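Particle-associated glycoside hydrolase (Acinetobacter phage Fri1, PDB 6C72) probably degrades the capsular polysaccharide of Acinetobacter baumannii as a trimeric tailspike depolymerase during virus entry. Local coordinates at residues P552-K557 and T571-T576; F493-N498 and N575-K580; A528-F533 and V548-L553; F499-T504 and G562-L567. All coordinates share one frame; numbering follows the deposited sequence.

Contact 1: residues P552-K557 and T571-T576. With ZN (zinc ion), chain L.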
loop_
_atom_site.group_PDB
_atom_site.type_symbol
_atom_site.label_atom_id
_atom_site.label_comp_id
_atom_site.label_asym_id
_atom_site.label_seq_id
_atom_site.Cartn_x
_atom_site.Cartn_y
_atom_site.Cartn_z
ATOM N N PRO A 552 1.467 -51.938 46.991
ATOM C CA PRO A 552 2.681 -52.667 47.403
ATOM C C PRO A 552 3.310 -53.483 46.292
ATOM O O PRO A 552 4.508 -53.784 46.367
ATOM C CB PRO A 552 2.185 -53.561 48.547
ATOM C CG PRO A 552 0.704 -53.674 48.319
ATOM C CD PRO A 552 0.275 -52.369 47.740
ATOM N N LEU A 553 2.550 -53.834 45.257
ATOM C CA LEU A 553 3.076 -54.564 44.114
ATOM C C LEU A 553 3.306 -53.672 42.896
ATOM O O LEU A 553 4.260 -53.903 42.146
ATOM C CB LEU A 553 2.124 -55.711 43.748
ATOM C CG LEU A 553 2.536 -56.701 42.657
ATOM C CD1 LEU A 553 3.762 -57.500 43.058
ATOM C CD2 LEU A 553 1.393 -57.646 42.320
ATOM N N TYR A 554 2.486 -52.633 42.701
ATOM C CA TYR A 554 2.553 -51.803 41.498
ATOM C C TYR A 554 2.943 -50.357 41.782
ATOM O O TYR A 554 2.843 -49.509 40.880
ATOM C CB TYR A 554 1.206 -51.829 40.771
ATOM C CG TYR A 554 0.761 -53.216 40.383
ATOM C CD1 TYR A 554 1.636 -54.099 39.745
ATOM C CD2 TYR A 554 -0.530 -53.655 40.674
ATOM C CE1 TYR A 554 1.232 -55.375 39.387
ATOM C CE2 TYR A 554 -0.947 -54.922 40.326
ATOM C CZ TYR A 554 -0.060 -55.783 39.679
ATOM O OH TYR A 554 -0.479 -57.051 39.334
ATOM N N GLY A 555 3.394 -50.054 42.997
ATOM C CA GLY A 555 3.729 -48.702 43.389
ATOM C C GLY A 555 5.152 -48.306 43.046
ATOM O O GLY A 555 5.801 -48.885 42.169
ATOM N N VAL A 556 5.647 -47.312 43.777
ATOM C CA VAL A 556 6.921 -46.669 43.490
ATOM C C VAL A 556 7.750 -46.646 44.764
ATOM O O VAL A 556 7.210 -46.620 45.874
ATOM C CB VAL A 556 6.724 -45.227 42.941
ATOM C CG1 VAL A 556 6.150 -44.313 44.008
ATOM C CG2 VAL A 556 8.029 -44.661 42.382
ATOM N N LYS A 557 9.065 -46.693 44.597
ATOM C CA LYS A 557 10.023 -46.558 45.686
ATOM C C LYS A 557 10.831 -45.289 45.467
ATOM O O LYS A 557 11.131 -44.925 44.327
ATOM C CB LYS A 557 10.943 -47.787 45.771
ATOM C CG LYS A 557 10.212 -49.049 46.186
ATOM C CD LYS A 557 10.784 -50.326 45.550
ATOM C CE LYS A 557 12.140 -50.752 46.104
ATOM N NZ LYS A 557 12.462 -52.204 45.770
ATOM N N THR A 571 7.368 -53.678 40.181
ATOM C CA THR A 571 7.139 -54.732 39.211
ATOM C C THR A 571 7.287 -54.131 37.820
ATOM O O THR A 571 6.799 -53.027 37.556
ATOM C CB THR A 571 5.758 -55.361 39.413
ATOM O OG1 THR A 571 5.625 -55.768 40.779
ATOM C CG2 THR A 571 5.588 -56.573 38.519
ATOM N N LEU A 572 7.984 -54.855 36.942
ATOM C CA LEU A 572 8.368 -54.288 35.654
ATOM C C LEU A 572 7.147 -53.839 34.853
ATOM O O LEU A 572 7.184 -52.801 34.182
ATOM C CB LEU A 572 9.202 -55.306 34.884
ATOM C CG LEU A 572 10.619 -55.474 35.464
ATOM C CD1 LEU A 572 11.408 -56.605 34.795
ATOM C CD2 LEU A 572 11.391 -54.166 35.371
ATOM N N SER A 573 6.039 -54.577 34.947
ATOM C CA SER A 573 4.841 -54.178 34.215
ATOM C C SER A 573 4.305 -52.841 34.706
ATOM O O SER A 573 3.634 -52.133 33.956
ATOM C CB SER A 573 3.759 -55.256 34.339
ATOM O OG SER A 573 3.329 -55.384 35.689
ATOM N N ALA A 574 4.605 -52.470 35.941
ATOM C CA ALA A 574 4.153 -51.202 36.493
ATOM C C ALA A 574 5.330 -50.231 36.453
ATOM O O ALA A 574 6.043 -50.017 37.439
ATOM C CB ALA A 574 3.603 -51.404 37.896
ATOM N N ASN A 575 5.509 -49.607 35.286
ATOM C CA ASN A 575 6.723 -48.858 34.997
ATOM C C ASN A 575 6.520 -47.394 34.635
ATOM O O ASN A 575 7.491 -46.631 34.700
ATOM C CB ASN A 575 7.497 -49.522 33.848
ATOM C CG ASN A 575 6.659 -49.658 32.615
ATOM O OD1 ASN A 575 5.500 -50.059 32.696
ATOM N ND2 ASN A 575 7.201 -49.245 31.475
ATOM N N THR A 576 5.333 -46.983 34.197
ATOM C CA THR A 576 5.145 -45.625 33.701
ATOM C C THR A 576 4.646 -44.712 34.813
ATOM O O THR A 576 3.520 -44.871 35.295
ATOM C CB THR A 576 4.181 -45.597 32.520
ATOM O OG1 THR A 576 4.648 -46.491 31.503
ATOM C CG2 THR A 576 4.103 -44.201 31.963
HETATM ZN ZN ZN L . 3.670 -50.444 31.699
HETATM O O HOH W 1 6.038 -50.823 40.182
HETATM O O HOH W 2 4.079 -49.657 29.566
#
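The Y554 ring lies obliquely against the 571-574 turn, near A574 CB, T571 CB and S573 OG. L553 CG covers one face of the same ring, 3.8 Å above its plane and offset toward the rim. A574 CB makes the closest side-chain approach to Y554, 3.8 Å from Y554 CB, and also packs 3.6 Å from Y554 O. The polar tie is short: T571 OG1 donates to L553 O at 2.7 Å, tilted 24° from the carbonyl plane. The T571 hydroxyl is anti to the carbonyl carbon (chi1 -53°), which aims it at L553. L553 CD1 also comes within 3.4 Å of T571 OG1. One water joins the backbones: it donates to G555 O and to A574 O, and accepts from T571 N. S573 OG turns to A524 O instead. A574 N bonds T571 O at 2.8 Å and closes a type I beta turn. At the far end of the 571-576 segment, N575 OD1 binds zinc at 2.1 Å, and a water is a further ligand. The type I turn itself thus supplies S573 to the zinc site, N575 follows directly after it, and D519 and T521 complete the site.

Contact 2: residues F493-N498 and N575-K580. With ZN (zinc ion), chain G; ZN (zinc ion), chain L.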
loop_
_atom_site.group_PDB
_atom_site.type_symbol
_atom_site.label_atom_id
_atom_site.label_comp_id
_atom_site.label_asym_id
_atom_site.label_seq_id
_atom_site.Cartn_x
_atom_site.Cartn_y
_atom_site.Cartn_z
ATOM N N PHE A 493 8.606 -40.728 33.407
ATOM C CA PHE A 493 9.690 -41.618 33.815
ATOM C C PHE A 493 9.281 -43.062 33.615
ATOM O O PHE A 493 8.215 -43.487 34.070
ATOM C CB PHE A 493 10.106 -41.405 35.266
ATOM C CG PHE A 493 10.952 -40.207 35.452
ATOM C CD1 PHE A 493 12.293 -40.246 35.142
ATOM C CD2 PHE A 493 10.395 -39.021 35.890
ATOM C CE1 PHE A 493 13.068 -39.118 35.277
ATOM C CE2 PHE A 493 11.160 -37.894 36.034
ATOM C CZ PHE A 493 12.487 -37.927 35.730
ATOM N N ASN A 494 10.156 -43.811 32.968
ATOM C CA ASN A 494 10.006 -45.245 32.796
ATOM C C ASN A 494 10.885 -45.892 33.862
ATOM O O ASN A 494 12.110 -45.914 33.728
ATOM C CB ASN A 494 10.447 -45.647 31.395
ATOM C CG ASN A 494 10.284 -47.119 31.139
ATOM O OD1 ASN A 494 9.514 -47.798 31.811
ATOM N ND2 ASN A 494 11.064 -47.641 30.206
ATOM N N LEU A 495 10.267 -46.388 34.937
ATOM C CA LEU A 495 11.009 -46.948 36.061
ATOM C C LEU A 495 11.153 -48.462 35.933
ATOM O O LEU A 495 10.191 -49.173 35.625
ATOM C CB LEU A 495 10.324 -46.622 37.391
ATOM C CG LEU A 495 10.177 -45.141 37.764
ATOM C CD1 LEU A 495 9.626 -44.981 39.166
ATOM C CD2 LEU A 495 11.521 -44.413 37.642
ATOM N N ASP A 496 12.350 -48.956 36.226
ATOM C CA ASP A 496 12.611 -50.377 36.335
ATOM C C ASP A 496 12.899 -50.686 37.801
ATOM O O ASP A 496 12.650 -49.854 38.679
ATOM C CB ASP A 496 13.740 -50.762 35.376
ATOM C CG ASP A 496 14.970 -49.893 35.542
ATOM O OD1 ASP A 496 15.435 -49.715 36.683
ATOM O OD2 ASP A 496 15.452 -49.341 34.538
ATOM N N LEU A 497 13.454 -51.869 38.077
ATOM C CA LEU A 497 13.633 -52.285 39.467
ATOM C C LEU A 497 14.863 -51.686 40.135
ATOM O O LEU A 497 14.992 -51.806 41.360
ATOM C CB LEU A 497 13.710 -53.805 39.576
ATOM C CG LEU A 497 12.498 -54.519 38.981
ATOM C CD1 LEU A 497 12.572 -56.041 39.250
ATOM C CD2 LEU A 497 11.209 -53.903 39.504
ATOM N N ASN A 498 15.747 -51.028 39.389
ATOM C CA ASN A 498 16.922 -50.406 39.983
ATOM C C ASN A 498 16.601 -48.953 40.297
ATOM O O ASN A 498 15.947 -48.274 39.505
ATOM C CB ASN A 498 18.121 -50.458 39.021
ATOM C CG ASN A 498 18.632 -51.877 38.752
ATOM O OD1 ASN A 498 18.699 -52.713 39.653
ATOM N ND2 ASN A 498 18.981 -52.150 37.497
ATOM N N ASN A 575 5.509 -49.607 35.286
ATOM C CA ASN A 575 6.723 -48.858 34.997
ATOM C C ASN A 575 6.520 -47.394 34.635
ATOM O O ASN A 575 7.491 -46.631 34.700
ATOM C CB ASN A 575 7.497 -49.522 33.848
ATOM C CG ASN A 575 6.659 -49.658 32.615
ATOM O OD1 ASN A 575 5.500 -50.059 32.696
ATOM N ND2 ASN A 575 7.201 -49.245 31.475
ATOM N N THR A 576 5.333 -46.983 34.197
ATOM C CA THR A 576 5.145 -45.625 33.701
ATOM C C THR A 576 4.646 -44.712 34.813
ATOM O O THR A 576 3.520 -44.871 35.295
ATOM C CB THR A 576 4.181 -45.597 32.520
ATOM O OG1 THR A 576 4.648 -46.491 31.503
ATOM C CG2 THR A 576 4.103 -44.201 31.963
ATOM N N PHE A 577 5.452 -43.720 35.170
ATOM C CA PHE A 577 5.099 -42.780 36.218
ATOM C C PHE A 577 5.256 -41.353 35.715
ATOM O O PHE A 577 6.140 -41.066 34.907
ATOM C CB PHE A 577 5.966 -43.012 37.463
ATOM C CG PHE A 577 5.696 -44.326 38.155
ATOM C CD1 PHE A 577 6.312 -45.502 37.716
ATOM C CD2 PHE A 577 4.828 -44.387 39.240
ATOM C CE1 PHE A 577 6.060 -46.710 38.347
ATOM C CE2 PHE A 577 4.574 -45.581 39.886
ATOM C CZ PHE A 577 5.197 -46.749 39.445
ATOM N N ILE A 578 4.373 -40.471 36.164
ATOM C CA ILE A 578 4.482 -39.043 35.900
ATOM C C ILE A 578 5.013 -38.373 37.161
ATOM O O ILE A 578 4.543 -38.660 38.273
ATOM C CB ILE A 578 3.130 -38.440 35.495
ATOM C CG1 ILE A 578 2.494 -39.200 34.309
ATOM C CG2 ILE A 578 3.297 -36.957 35.219
ATOM C CD1 ILE A 578 3.256 -39.133 32.964
ATOM N N VAL A 579 5.984 -37.478 37.004
ATOM C CA VAL A 579 6.606 -36.793 38.133
ATOM C C VAL A 579 6.462 -35.287 37.923
ATOM O O VAL A 579 6.970 -34.732 36.937
ATOM C CB VAL A 579 8.080 -37.198 38.293
ATOM C CG1 VAL A 579 8.716 -36.469 39.453
ATOM C CG2 VAL A 579 8.193 -38.707 38.468
ATOM N N LYS A 580 5.747 -34.633 38.826
ATOM C CA LYS A 580 5.544 -33.192 38.775
ATOM C C LYS A 580 6.235 -32.551 39.973
ATOM O O LYS A 580 6.136 -33.064 41.094
ATOM C CB LYS A 580 4.054 -32.857 38.753
ATOM C CG LYS A 580 3.719 -31.367 38.739
ATOM C CD LYS A 580 2.211 -31.186 38.573
ATOM C CE LYS A 580 1.799 -29.726 38.452
ATOM N NZ LYS A 580 1.900 -28.975 39.750
HETATM ZN ZN ZN G . 17.195 -48.269 34.893
HETATM ZN ZN ZN L . 3.670 -50.444 31.699
HETATM O O HOH W 3 7.266 -46.289 30.820
HETATM O O HOH W 4 17.599 -47.519 36.946
HETATM O O HOH W 5 15.856 -46.637 33.652
HETATM O O HOH W 2 4.079 -49.657 29.566
#
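N494 and N575 bring their side-chain amides together through different first torsions. N494 has CG anti to the backbone N (chi1 -179°), while N575 has CG between the backbone N and the carbonyl carbon (chi1 57°). N575 ND2 then donates to N494 OD1 at 2.7 Å. The amide planes stand steeply to each other. N494 OD1 lies near the amide plane of N575, but the N-H comes in 37° above the plane of the N494 carbonyl. A water bonded to T576 OG1 reaches N494 OD1 by a weak bond. The backbones pair in antiparallel fashion. F493 and F577 form a hydrogen-bonded pair, with F493 N to F577 O at 2.9 Å and F577 N to F493 O at 3.0 Å. Beyond the strand end, L495 N still reaches N575 O at 2.8 Å. Apolar contacts flank the pair: F493 CD2 meets V579 CG2 at 3.4 Å, and L495 CD1 touches F577 CD1 at 3.7 Å, these last two side chains crossing at about a right angle. Further along, D496 OD2 binds one zinc ion at 2.1 Å, with two waters. D496 OD1 accepts from N498 N in an Asx turn. On strand 576-585, K580 makes a cation-pi contact with F486 of the second subunit. N575 OD1 binds another zinc ion, also held by D519. The metal would probably polarise the N575 amide and strengthen its N-H as a donor, and N494, one shell out from the metal, probably steadies the rotation of that amide.

Contact 3: residues A528-F533 and V548-L553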
loop_
_atom_site.group_PDB
_atom_site.type_symbol
_atom_site.label_atom_id
_atom_site.label_comp_id
_atom_site.label_asym_id
_atom_site.label_seq_id
_atom_site.Cartn_x
_atom_site.Cartn_y
_atom_site.Cartn_z
ATOM N N ALA A 528 -0.068 -45.421 41.962
ATOM C CA ALA A 528 0.618 -44.666 42.991
ATOM C C ALA A 528 0.160 -43.224 42.919
ATOM O O ALA A 528 -0.164 -42.714 41.845
ATOM C CB ALA A 528 2.144 -44.737 42.831
ATOM N N TYR A 529 0.088 -42.597 44.088
ATOM C CA TYR A 529 -0.028 -41.146 44.202
ATOM C C TYR A 529 0.736 -40.781 45.473
ATOM O O TYR A 529 0.238 -40.978 46.592
ATOM C CB TYR A 529 -1.475 -40.675 44.243
ATOM C CG TYR A 529 -1.606 -39.189 43.993
ATOM C CD1 TYR A 529 -1.138 -38.266 44.927
ATOM C CD2 TYR A 529 -2.244 -38.703 42.851
ATOM C CE1 TYR A 529 -1.251 -36.899 44.712
ATOM C CE2 TYR A 529 -2.382 -37.333 42.629
ATOM C CZ TYR A 529 -1.881 -36.433 43.566
ATOM O OH TYR A 529 -2.004 -35.071 43.362
ATOM N N VAL A 530 1.966 -40.324 45.289
ATOM C CA VAL A 530 2.912 -40.100 46.371
ATOM C C VAL A 530 3.350 -38.648 46.319
ATOM O O VAL A 530 3.688 -38.140 45.243
ATOM C CB VAL A 530 4.119 -41.048 46.251
ATOM C CG1 VAL A 530 5.203 -40.691 47.255
ATOM C CG2 VAL A 530 3.663 -42.483 46.418
ATOM N N GLU A 531 3.317 -37.974 47.462
ATOM C CA GLU A 531 3.803 -36.608 47.575
ATOM C C GLU A 531 5.077 -36.601 48.410
ATOM O O GLU A 531 5.101 -37.130 49.525
ATOM C CB GLU A 531 2.734 -35.694 48.178
ATOM C CG GLU A 531 1.538 -35.480 47.254
ATOM C CD GLU A 531 0.398 -34.698 47.897
ATOM O OE1 GLU A 531 0.285 -34.687 49.146
ATOM O OE2 GLU A 531 -0.380 -34.062 47.151
ATOM N N LEU A 532 6.141 -36.036 47.850
ATOM C CA LEU A 532 7.400 -35.851 48.551
ATOM C C LEU A 532 7.648 -34.359 48.718
ATOM O O LEU A 532 7.392 -33.571 47.798
ATOM C CB LEU A 532 8.566 -36.501 47.787
ATOM C CG LEU A 532 8.471 -37.991 47.426
ATOM C CD1 LEU A 532 9.753 -38.466 46.799
ATOM C CD2 LEU A 532 8.130 -38.858 48.643
ATOM N N PHE A 533 8.179 -33.977 49.881
ATOM C CA PHE A 533 8.343 -32.579 50.269
ATOM C C PHE A 533 9.786 -32.327 50.682
ATOM O O PHE A 533 10.431 -33.199 51.270
ATOM C CB PHE A 533 7.405 -32.215 51.431
ATOM C CG PHE A 533 5.958 -32.490 51.146
ATOM C CD1 PHE A 533 5.440 -33.770 51.267
ATOM C CD2 PHE A 533 5.114 -31.464 50.741
ATOM C CE1 PHE A 533 4.107 -34.013 50.993
ATOM C CE2 PHE A 533 3.776 -31.699 50.472
ATOM C CZ PHE A 533 3.269 -32.966 50.595
ATOM N N VAL A 548 -0.284 -41.222 49.538
ATOM C CA VAL A 548 -1.741 -41.283 49.507
ATOM C C VAL A 548 -2.203 -42.613 48.927
ATOM O O VAL A 548 -3.114 -43.258 49.455
ATOM C CB VAL A 548 -2.286 -40.094 48.697
ATOM C CG1 VAL A 548 -3.796 -40.138 48.643
ATOM C CG2 VAL A 548 -1.803 -38.788 49.303
ATOM N N ILE A 549 -1.596 -43.006 47.805
ATOM C CA ILE A 549 -1.777 -44.296 47.155
ATOM C C ILE A 549 -0.393 -44.841 46.836
ATOM O O ILE A 549 0.445 -44.121 46.284
ATOM C CB ILE A 549 -2.616 -44.168 45.866
ATOM C CG1 ILE A 549 -4.072 -43.839 46.181
ATOM C CG2 ILE A 549 -2.475 -45.399 44.961
ATOM C CD1 ILE A 549 -4.861 -43.509 44.949
ATOM N N ASN A 550 -0.136 -46.093 47.197
ATOM C CA ASN A 550 1.139 -46.699 46.807
ATOM C C ASN A 550 0.940 -48.215 46.861
ATOM O O ASN A 550 1.119 -48.838 47.906
ATOM C CB ASN A 550 2.288 -46.256 47.686
ATOM C CG ASN A 550 3.612 -46.249 46.941
ATOM O OD1 ASN A 550 3.651 -46.418 45.721
ATOM N ND2 ASN A 550 4.702 -46.057 47.670
ATOM N N ASP A 551 0.563 -48.778 45.735
ATOM C CA ASP A 551 0.287 -50.201 45.688
ATOM C C ASP A 551 1.549 -50.983 46.062
ATOM O O ASP A 551 2.629 -50.702 45.528
ATOM C CB ASP A 551 -0.221 -50.552 44.297
ATOM C CG ASP A 551 -0.816 -51.928 44.222
ATOM O OD1 ASP A 551 -0.043 -52.907 44.193
ATOM O OD2 ASP A 551 -2.062 -52.037 44.243
ATOM N N PRO A 552 1.467 -51.938 46.991
ATOM C CA PRO A 552 2.681 -52.667 47.403
ATOM C C PRO A 552 3.310 -53.483 46.292
ATOM O O PRO A 552 4.508 -53.784 46.367
ATOM C CB PRO A 552 2.185 -53.561 48.547
ATOM C CG PRO A 552 0.704 -53.674 48.319
ATOM C CD PRO A 552 0.275 -52.369 47.740
ATOM N N LEU A 553 2.550 -53.834 45.257
ATOM C CA LEU A 553 3.076 -54.564 44.114
ATOM C C LEU A 553 3.306 -53.672 42.896
ATOM O O LEU A 553 4.260 -53.903 42.146
ATOM C CB LEU A 553 2.124 -55.711 43.748
ATOM C CG LEU A 553 2.536 -56.701 42.657
ATOM C CD1 LEU A 553 3.762 -57.500 43.058
ATOM C CD2 LEU A 553 1.393 -57.646 42.320
#
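Y529 O is gripped by two backbone donors from the next strand. I549 N bonds it at 3.0 Å and almost straight, and V548 N adds a weak, bent bond. V548 and I549 thus both face Y529, which makes a classic beta bulge in the hairpin of strands 528-536 and 541-550. In return, Y529 N donates to I549 O at 2.7 Å from above the carbonyl plane. A528 CA makes a bent CA-H...O contact with I549 O. Y529 and I549 share one face of the sheet, and A528 and N550 share the other. N550 has CG anti to its own N (chi1 -150°), and its flat end lies against V530 CG2, 3.8 Å from N550 CG. N550 OD1 accepts from V556 N beyond the hairpin, while N550 ND2 turns back to E547 OE1 on its own strand. E531 OE2 lies in plane at the edge of the Y529 ring and makes a salt bridge with K512. On the face of Y529 and I549 lies the second subunit, whose F533 meets the Y529 ring edge-to-face; N535 of that subunit also bonds A528 N. Within the hairpin, I549 CB packs 4.0 Å from Y529 CB.

Contact 4: residues F499-T504 and G562-L567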
loop_
_atom_site.group_PDB
_atom_site.type_symbol
_atom_site.label_atom_id
_atom_site.label_comp_id
_atom_site.label_asym_id
_atom_site.label_seq_id
_atom_site.Cartn_x
_atom_site.Cartn_y
_atom_site.Cartn_z
ATOM N N PHE A 499 17.076 -48.474 41.446
ATOM C CA PHE A 499 16.928 -47.062 41.774
ATOM C C PHE A 499 17.679 -46.218 40.761
ATOM O O PHE A 499 18.812 -46.531 40.391
ATOM C CB PHE A 499 17.456 -46.762 43.175
ATOM C CG PHE A 499 16.424 -46.911 44.261
ATOM C CD1 PHE A 499 15.414 -45.969 44.409
ATOM C CD2 PHE A 499 16.449 -47.994 45.112
ATOM C CE1 PHE A 499 14.470 -46.093 45.406
ATOM C CE2 PHE A 499 15.494 -48.131 46.106
ATOM C CZ PHE A 499 14.506 -47.176 46.254
ATOM N N LYS A 500 17.047 -45.134 40.326
ATOM C CA LYS A 500 17.598 -44.248 39.312
ATOM C C LYS A 500 17.465 -42.807 39.791
ATOM O O LYS A 500 16.369 -42.374 40.155
ATOM C CB LYS A 500 16.874 -44.459 37.979
ATOM C CG LYS A 500 16.965 -43.299 37.023
ATOM C CD LYS A 500 16.538 -43.701 35.602
ATOM C CE LYS A 500 15.096 -44.212 35.564
ATOM N NZ LYS A 500 14.511 -44.087 34.196
ATOM N N GLU A 501 18.580 -42.081 39.817
ATOM C CA GLU A 501 18.541 -40.656 40.115
ATOM C C GLU A 501 17.742 -39.925 39.043
ATOM O O GLU A 501 18.023 -40.065 37.854
ATOM C CB GLU A 501 19.965 -40.093 40.183
ATOM C CG GLU A 501 20.794 -40.541 41.382
ATOM C CD GLU A 501 22.223 -39.989 41.358
ATOM O OE1 GLU A 501 22.718 -39.673 40.255
ATOM O OE2 GLU A 501 22.857 -39.861 42.437
ATOM N N VAL A 502 16.741 -39.141 39.456
ATOM C CA VAL A 502 15.885 -38.463 38.483
ATOM C C VAL A 502 16.032 -36.943 38.576
ATOM O O VAL A 502 15.957 -36.257 37.554
ATOM C CB VAL A 502 14.401 -38.869 38.625
ATOM C CG1 VAL A 502 14.197 -40.357 38.346
ATOM C CG2 VAL A 502 13.854 -38.489 40.005
ATOM N N LEU A 503 16.253 -36.392 39.776
ATOM C CA LEU A 503 16.314 -34.935 39.890
ATOM C C LEU A 503 17.068 -34.516 41.141
ATOM O O LEU A 503 17.275 -35.305 42.064
ATOM C CB LEU A 503 14.917 -34.304 39.908
ATOM C CG LEU A 503 13.968 -34.687 41.054
ATOM C CD1 LEU A 503 14.152 -33.809 42.280
ATOM C CD2 LEU A 503 12.520 -34.622 40.579
ATOM N N THR A 504 17.460 -33.241 41.158
ATOM C CA THR A 504 18.086 -32.594 42.305
ATOM C C THR A 504 17.375 -31.270 42.545
ATOM O O THR A 504 17.333 -30.419 41.651
ATOM C CB THR A 504 19.579 -32.362 42.053
ATOM O OG1 THR A 504 20.235 -33.625 41.901
ATOM C CG2 THR A 504 20.220 -31.621 43.200
ATOM N N GLY A 562 20.891 -36.495 50.096
ATOM C CA GLY A 562 20.927 -35.045 50.111
ATOM C C GLY A 562 19.705 -34.505 49.383
ATOM O O GLY A 562 18.559 -34.838 49.702
ATOM N N ARG A 563 19.942 -33.705 48.348
ATOM C CA ARG A 563 18.884 -33.078 47.571
ATOM C C ARG A 563 18.591 -33.812 46.266
ATOM O O ARG A 563 17.821 -33.307 45.440
ATOM C CB ARG A 563 19.249 -31.620 47.295
ATOM C CG ARG A 563 18.918 -30.707 48.458
ATOM C CD ARG A 563 19.840 -29.497 48.523
ATOM N NE ARG A 563 20.070 -28.945 47.199
ATOM C CZ ARG A 563 21.260 -28.804 46.630
ATOM N NH1 ARG A 563 22.370 -29.153 47.275
ATOM N NH2 ARG A 563 21.324 -28.305 45.407
ATOM N N THR A 564 19.193 -34.978 46.057
ATOM C CA THR A 564 18.982 -35.771 44.852
ATOM C C THR A 564 17.989 -36.893 45.121
ATOM O O THR A 564 18.224 -37.738 45.990
ATOM C CB THR A 564 20.312 -36.327 44.358
ATOM O OG1 THR A 564 21.145 -35.230 43.976
ATOM C CG2 THR A 564 20.123 -37.264 43.173
ATOM N N LEU A 565 16.919 -36.935 44.330
ATOM C CA LEU A 565 15.872 -37.939 44.471
ATOM C C LEU A 565 16.113 -39.090 43.506
ATOM O O LEU A 565 16.404 -38.864 42.330
ATOM C CB LEU A 565 14.498 -37.326 44.209
ATOM C CG LEU A 565 13.348 -38.322 44.081
ATOM C CD1 LEU A 565 13.148 -39.094 45.374
ATOM C CD2 LEU A 565 12.073 -37.587 43.682
ATOM N N SER A 566 15.983 -40.322 44.002
ATOM C CA SER A 566 16.050 -41.523 43.181
ATOM C C SER A 566 14.746 -42.294 43.299
ATOM O O SER A 566 14.159 -42.381 44.384
ATOM C CB SER A 566 17.216 -42.416 43.597
ATOM O OG SER A 566 18.448 -41.756 43.372
ATOM N N LEU A 567 14.302 -42.862 42.186
ATOM C CA LEU A 567 13.041 -43.586 42.130
ATOM C C LEU A 567 13.272 -44.965 41.542
ATOM O O LEU A 567 14.247 -45.199 40.824
ATOM C CB LEU A 567 11.995 -42.850 41.292
ATOM C CG LEU A 567 11.617 -41.444 41.740
ATOM C CD1 LEU A 567 10.549 -40.867 40.798
ATOM C CD2 LEU A 567 11.140 -41.432 43.191
#
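V502 CG2 sits between two leucines of the facing strand, 4.1 Å from both L565 CG and L567 CG. With V502 CG1 anti to the carbonyl carbon (chi1 -63°), CG2 falls between the backbone N and the carbonyl carbon and faces the leucines. The V502 side chain crosses L567 at about a right angle. The setting is an antiparallel pair with a classic beta bulge, in which V502 and L503 both face L565. L503 CD1 packs 4.0 Å from L565 CB. L565 reaches on to L532, and L567 and L503 reach strand 576-585, so this face joins the two antiparallel sheets as in a beta sandwich. The backbone bonds follow the bulge. V502 N donates to L565 O at 2.9 Å, and L565 N donates to L503 O. Ahead of the bulge, K500 and L567 exchange two bonds. At one end, the F499 ring turns its edge to S566 O, 3.8 Å from F499 CD1. On the outer face, the chain of E501 runs past S566 and T564, with E501 CG 3.3 Å from S566 OG. From the other face, K500 NZ bonds N494 O. The R563 guanidinium has T504 CG2 over one face, while R563 NE donates to V505 O. The outer polar edge ends with T504 OG1 and T564 OG1, hydrogen-bonded at 2.8 Å.

All four contacts lie in the antiparallel C-terminal region, past the long parallel-stranded part of the chain. Contact 3 is buried and contact 1 is at the surface; contacts 2 and 4 are partly buried. Contacts 2 and 3 belong to the six-stranded sheet and touch the second subunit. Contact 4 belongs to the four-stranded sheet and meets no other chain. Contact 1 lies at the loop end, where strands 556-561 and 576-585 of the two sheets begin; it shares N575 and T576 with contact 2, and P552 and L553 with contact 3. The chemistry changes accordingly. Contacts 1 and 2 share a zinc ion. Contacts 3 and 4 rest on bulged strand pairing, and L532 meets L565 between them.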